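PDB 3AAM: endonuclease IV from Thermus thermophilus, which cleaves phosphodiester bonds at apurinic or apyrimidinic sites during DNA repair and also has 3'-5' exonuclease activity. Local coordinates for residues A[9-21]-A[44-58]. Residues are numbered along the deposited sequence; the frame is centred on the assembly and turned at random.
Sequences SIAGKKGVAGAVE and RALSPAEVEAFRALR
Val-20 and Phe-54 meet at about a right angle, with CG2 of Val-20 lying 3.5 Å from CE1 of Phe-54. With chi1 at -178° the ring of Phe-54 stands opposite its own amide nitrogen, which brings the CD1 and CE1 side within reach of both Val-20 CG2 and Val-16 CG2. The other branch of Val-20, CG1, sits on the backbone of helix 48-58, 3.5 Å from Arg-58 N. The helices can lie this close probably because Ala-17 and Ala-53 face each other, CB to CB 4.2 Å; the axes of 15-21 and 48-58 come within 8.3 Å at 9°. Leu-57 covers one margin, its CD1 3.5 Å from Ala-17 CB.

Toward the N-terminal ends the contact turns polar. Val-16 N donates to Glu-50 OE2 (3.0 Å, 176° at the hydrogen), arriving from above the carboxylate plane. Arg-44 NH1 and NH2 grip that same oxygen end-on, NH2 meeting the syn lone pair of OE2, while two waters link the guanidinium to Ile-10 O and Gly-12 O. Shortening Glu-50 to an alanine would remove the carboxylate, and is likely to leave Val-16 N without its acceptor and the Arg-44 guanidinium without its charged mate.

These are neighbouring, nearly parallel outer helices of the TIM barrel, joined through strand 31-34. Phe-31 of that strand touches Phe-54, and Leu-100 of helix 82-100 packs on both Val-16 and Phe-54.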
loop_
_atom_site.group_PDB
_atom_site.type_symbol
_atom_site.label_atom_id
_atom_site.label_comp_id
_atom_site.label_asym_id
_atom_site.label_seq_id
_atom_site.Cartn_x
_atom_site.Cartn_y
_atom_site.Cartn_z
ATOM N N SER A 9 5.474 0.176 13.069
ATOM C CA SER A 9 5.380 1.458 13.756
ATOM C C SER A 9 6.664 2.272 13.685
ATOM O O SER A 9 7.761 1.719 13.602
ATOM C CB SER A 9 5.017 1.231 15.225
ATOM O OG SER A 9 5.064 2.447 15.946
ATOM N N ILE A 10 6.519 3.593 13.714
ATOM C CA ILE A 10 7.671 4.484 13.690
ATOM C C ILE A 10 7.669 5.348 14.945
ATOM O O ILE A 10 8.484 6.261 15.085
ATOM C CB ILE A 10 7.670 5.407 12.448
ATOM C CG1 ILE A 10 6.429 6.302 12.446
ATOM C CG2 ILE A 10 7.715 4.567 11.182
ATOM C CD1 ILE A 10 6.493 7.422 11.420
ATOM N N ALA A 11 6.750 5.054 15.861
ATOM C CA ALA A 11 6.653 5.808 17.105
ATOM C C ALA A 11 7.799 5.438 18.042
ATOM O O ALA A 11 8.421 4.387 17.895
ATOM C CB ALA A 11 5.314 5.529 17.781
ATOM N N GLY A 12 8.081 6.306 19.005
ATOM C CA GLY A 12 9.149 6.020 19.945
ATOM C C GLY A 12 10.490 6.641 19.603
ATOM O O GLY A 12 10.655 7.270 18.558
ATOM N N LYS A 13 11.455 6.437 20.494
ATOM C CA LYS A 13 12.803 6.978 20.357
ATOM C C LYS A 13 13.603 6.430 19.176
ATOM O O LYS A 13 14.585 7.041 18.759
ATOM C CB LYS A 13 13.580 6.734 21.654
ATOM C CG LYS A 13 12.909 7.326 22.890
ATOM C CD LYS A 13 13.058 8.841 22.954
ATOM C CE LYS A 13 14.498 9.230 23.253
ATOM N NZ LYS A 13 14.662 10.675 23.591
ATOM N N LYS A 14 13.190 5.285 18.641
ATOM C CA LYS A 14 13.887 4.684 17.507
ATOM C C LYS A 14 13.454 5.314 16.183
ATOM O O LYS A 14 14.132 5.165 15.168
ATOM C CB LYS A 14 13.621 3.176 17.455
ATOM C CG LYS A 14 14.117 2.394 18.658
ATOM C CD LYS A 14 15.634 2.376 18.737
ATOM C CE LYS A 14 16.111 1.435 19.834
ATOM N NZ LYS A 14 15.627 0.048 19.595
ATOM N N GLY A 15 12.324 6.014 16.198
ATOM C CA GLY A 15 11.834 6.647 14.986
ATOM C C GLY A 15 11.679 5.672 13.833
ATOM O O GLY A 15 11.358 4.498 14.038
ATOM N N VAL A 16 11.906 6.148 12.613
ATOM C CA VAL A 16 11.781 5.284 11.445
ATOM C C VAL A 16 12.845 4.191 11.432
ATOM O O VAL A 16 12.661 3.142 10.814
ATOM C CB VAL A 16 11.868 6.093 10.126
ATOM C CG1 VAL A 16 10.704 7.070 10.043
ATOM C CG2 VAL A 16 13.192 6.836 10.047
ATOM N N ALA A 17 13.958 4.436 12.114
ATOM C CA ALA A 17 15.030 3.448 12.171
ATOM C C ALA A 17 14.535 2.211 12.912
ATOM O O ALA A 17 14.949 1.088 12.620
ATOM C CB ALA A 17 16.249 4.034 12.878
ATOM N N GLY A 18 13.643 2.424 13.875
ATOM C CA GLY A 18 13.105 1.314 14.639
ATOM C C GLY A 18 12.361 0.317 13.770
ATOM O O GLY A 18 12.380 -0.887 14.030
ATOM N N ALA A 19 11.701 0.818 12.731
ATOM C CA ALA A 19 10.955 -0.047 11.827
ATOM C C ALA A 19 11.903 -0.953 11.052
ATOM O O ALA A 19 11.614 -2.131 10.840
ATOM C CB ALA A 19 10.120 0.793 10.861
ATOM N N VAL A 20 13.032 -0.402 10.612
ATOM C CA VAL A 20 14.004 -1.200 9.878
ATOM C C VAL A 20 14.489 -2.332 10.785
ATOM O O VAL A 20 14.576 -3.486 10.365
ATOM C CB VAL A 20 15.224 -0.355 9.436
ATOM C CG1 VAL A 20 16.200 -1.223 8.648
ATOM C CG2 VAL A 20 14.770 0.821 8.587
ATOM N N GLU A 21 14.795 -2.000 12.036
ATOM C CA GLU A 21 15.272 -3.004 12.981
ATOM C C GLU A 21 14.242 -4.091 13.244
ATOM O O GLU A 21 14.588 -5.272 13.325
ATOM C CB GLU A 21 15.662 -2.353 14.306
ATOM C CG GLU A 21 16.781 -1.336 14.183
ATOM C CD GLU A 21 17.270 -0.855 15.528
ATOM O OE1 GLU A 21 18.013 0.148 15.565
ATOM O OE2 GLU A 21 16.918 -1.487 16.548
ATOM N N ARG A 44 5.773 15.090 10.467
ATOM C CA ARG A 44 6.724 14.656 11.486
ATOM C C ARG A 44 8.150 15.006 11.089
ATOM O O ARG A 44 8.637 14.592 10.033
ATOM C CB ARG A 44 6.605 13.145 11.695
ATOM C CG ARG A 44 7.661 12.545 12.616
ATOM C CD ARG A 44 7.465 11.038 12.730
ATOM N NE ARG A 44 8.482 10.400 13.561
ATOM C CZ ARG A 44 9.752 10.238 13.207
ATOM N NH1 ARG A 44 10.178 10.666 12.026
ATOM N NH2 ARG A 44 10.599 9.649 14.042
ATOM N N ALA A 45 8.819 15.775 11.942
ATOM C CA ALA A 45 10.189 16.183 11.672
ATOM C C ALA A 45 11.093 14.976 11.456
ATOM O O ALA A 45 11.054 14.001 12.216
ATOM C CB ALA A 45 10.717 17.034 12.821
ATOM N N LEU A 46 11.904 15.048 10.407
ATOM C CA LEU A 46 12.829 13.976 10.077
ATOM C C LEU A 46 14.234 14.574 10.017
ATOM O O LEU A 46 14.582 15.251 9.054
ATOM C CB LEU A 46 12.452 13.363 8.728
ATOM C CG LEU A 46 13.094 12.025 8.365
ATOM C CD1 LEU A 46 12.643 10.959 9.359
ATOM C CD2 LEU A 46 12.688 11.639 6.950
ATOM N N SER A 47 15.028 14.323 11.054
ATOM C CA SER A 47 16.392 14.847 11.138
ATOM C C SER A 47 17.377 14.129 10.222
ATOM O O SER A 47 17.179 12.970 9.869
ATOM C CB SER A 47 16.901 14.739 12.575
ATOM O OG SER A 47 17.201 13.392 12.896
ATOM N N PRO A 48 18.461 14.816 9.827
ATOM C CA PRO A 48 19.463 14.199 8.953
ATOM C C PRO A 48 20.065 12.946 9.585
ATOM O O PRO A 48 20.400 11.986 8.889
ATOM C CB PRO A 48 20.491 15.314 8.777
ATOM C CG PRO A 48 19.638 16.549 8.834
ATOM C CD PRO A 48 18.734 16.253 10.002
ATOM N N ALA A 49 20.200 12.959 10.909
ATOM C CA ALA A 49 20.755 11.816 11.622
ATOM C C ALA A 49 19.820 10.619 11.508
ATOM O O ALA A 49 20.273 9.488 11.344
ATOM C CB ALA A 49 20.980 12.169 13.085
ATOM N N GLU A 50 18.516 10.867 11.590
ATOM C CA GLU A 50 17.551 9.780 11.478
ATOM C C GLU A 50 17.553 9.244 10.049
ATOM O O GLU A 50 17.430 8.040 9.827
ATOM C CB GLU A 50 16.142 10.249 11.858
ATOM C CG GLU A 50 15.187 9.084 12.128
ATOM C CD GLU A 50 13.831 9.509 12.673
ATOM O OE1 GLU A 50 13.783 10.322 13.619
ATOM O OE2 GLU A 50 12.805 9.011 12.165
ATOM N N VAL A 51 17.693 10.142 9.076
ATOM C CA VAL A 51 17.730 9.730 7.677
ATOM C C VAL A 51 18.930 8.811 7.458
ATOM O O VAL A 51 18.815 7.757 6.831
ATOM C CB VAL A 51 17.857 10.951 6.733
ATOM C CG1 VAL A 51 17.938 10.489 5.289
ATOM C CG2 VAL A 51 16.667 11.879 6.921
ATOM N N GLU A 52 20.085 9.216 7.984
ATOM C CA GLU A 52 21.308 8.432 7.848
ATOM C C GLU A 52 21.163 7.063 8.505
ATOM O O GLU A 52 21.598 6.055 7.951
ATOM C CB GLU A 52 22.485 9.189 8.478
ATOM C CG GLU A 52 23.878 8.611 8.209
ATOM C CD GLU A 52 24.197 7.370 9.030
ATOM O OE1 GLU A 52 23.866 7.344 10.236
ATOM O OE2 GLU A 52 24.796 6.424 8.474
ATOM N N ALA A 53 20.553 7.031 9.684
ATOM C CA ALA A 53 20.362 5.778 10.405
ATOM C C ALA A 53 19.441 4.831 9.641
ATOM O O ALA A 53 19.719 3.638 9.527
ATOM C CB ALA A 53 19.797 6.057 11.793
ATOM N N PHE A 54 18.348 5.371 9.115
ATOM C CA PHE A 54 17.380 4.585 8.356
ATOM C C PHE A 54 18.054 3.937 7.149
ATOM O O PHE A 54 17.965 2.726 6.946
ATOM C CB PHE A 54 16.239 5.487 7.881
ATOM C CG PHE A 54 15.162 4.761 7.122
ATOM C CD1 PHE A 54 14.108 4.155 7.794
ATOM C CD2 PHE A 54 15.216 4.668 5.739
ATOM C CE1 PHE A 54 13.120 3.467 7.096
ATOM C CE2 PHE A 54 14.234 3.981 5.031
ATOM C CZ PHE A 54 13.184 3.380 5.711
ATOM N N ARG A 55 18.724 4.753 6.345
ATOM C CA ARG A 55 19.410 4.254 5.162
ATOM C C ARG A 55 20.506 3.248 5.497
ATOM O O ARG A 55 20.604 2.200 4.866
ATOM C CB ARG A 55 20.008 5.420 4.369
ATOM C CG ARG A 55 18.983 6.275 3.633
ATOM C CD ARG A 55 19.655 7.451 2.935
ATOM N NE ARG A 55 18.728 8.190 2.081
ATOM C CZ ARG A 55 18.649 8.048 0.760
ATOM N NH1 ARG A 55 17.773 8.761 0.068
ATOM N NH2 ARG A 55 19.452 7.201 0.129
ATOM N N ALA A 56 21.333 3.568 6.487
ATOM C CA ALA A 56 22.425 2.680 6.874
ATOM C C ALA A 56 21.904 1.344 7.385
ATOM O O ALA A 56 22.424 0.286 7.026
ATOM C CB ALA A 56 23.292 3.347 7.934
ATOM N N LEU A 57 20.880 1.393 8.231
ATOM C CA LEU A 57 20.301 0.174 8.773
ATOM C C LEU A 57 19.667 -0.661 7.667
ATOM O O LEU A 57 19.835 -1.880 7.625
ATOM C CB LEU A 57 19.261 0.513 9.846
ATOM C CG LEU A 57 19.817 1.016 11.181
ATOM C CD1 LEU A 57 18.693 1.618 12.016
ATOM C CD2 LEU A 57 20.485 -0.143 11.924
ATOM N N ARG A 58 18.947 -0.006 6.759
ATOM C CA ARG A 58 18.301 -0.718 5.663
ATOM C C ARG A 58 19.310 -1.411 4.757
ATOM O O ARG A 58 19.186 -2.597 4.457
ATOM C CB ARG A 58 17.455 0.237 4.819
ATOM C CG ARG A 58 15.993 0.289 5.205
ATOM C CD ARG A 58 15.107 0.158 3.973
ATOM N NE ARG A 58 15.329 1.235 3.012
ATOM C CZ ARG A 58 14.766 1.296 1.808
ATOM N NH1 ARG A 58 15.025 2.317 1.005
ATOM N NH2 ARG A 58 13.951 0.334 1.399
HETATM O O HOH W 1 7.371 8.870 15.512
HETATM O O HOH W 2 10.270 9.281 16.870
#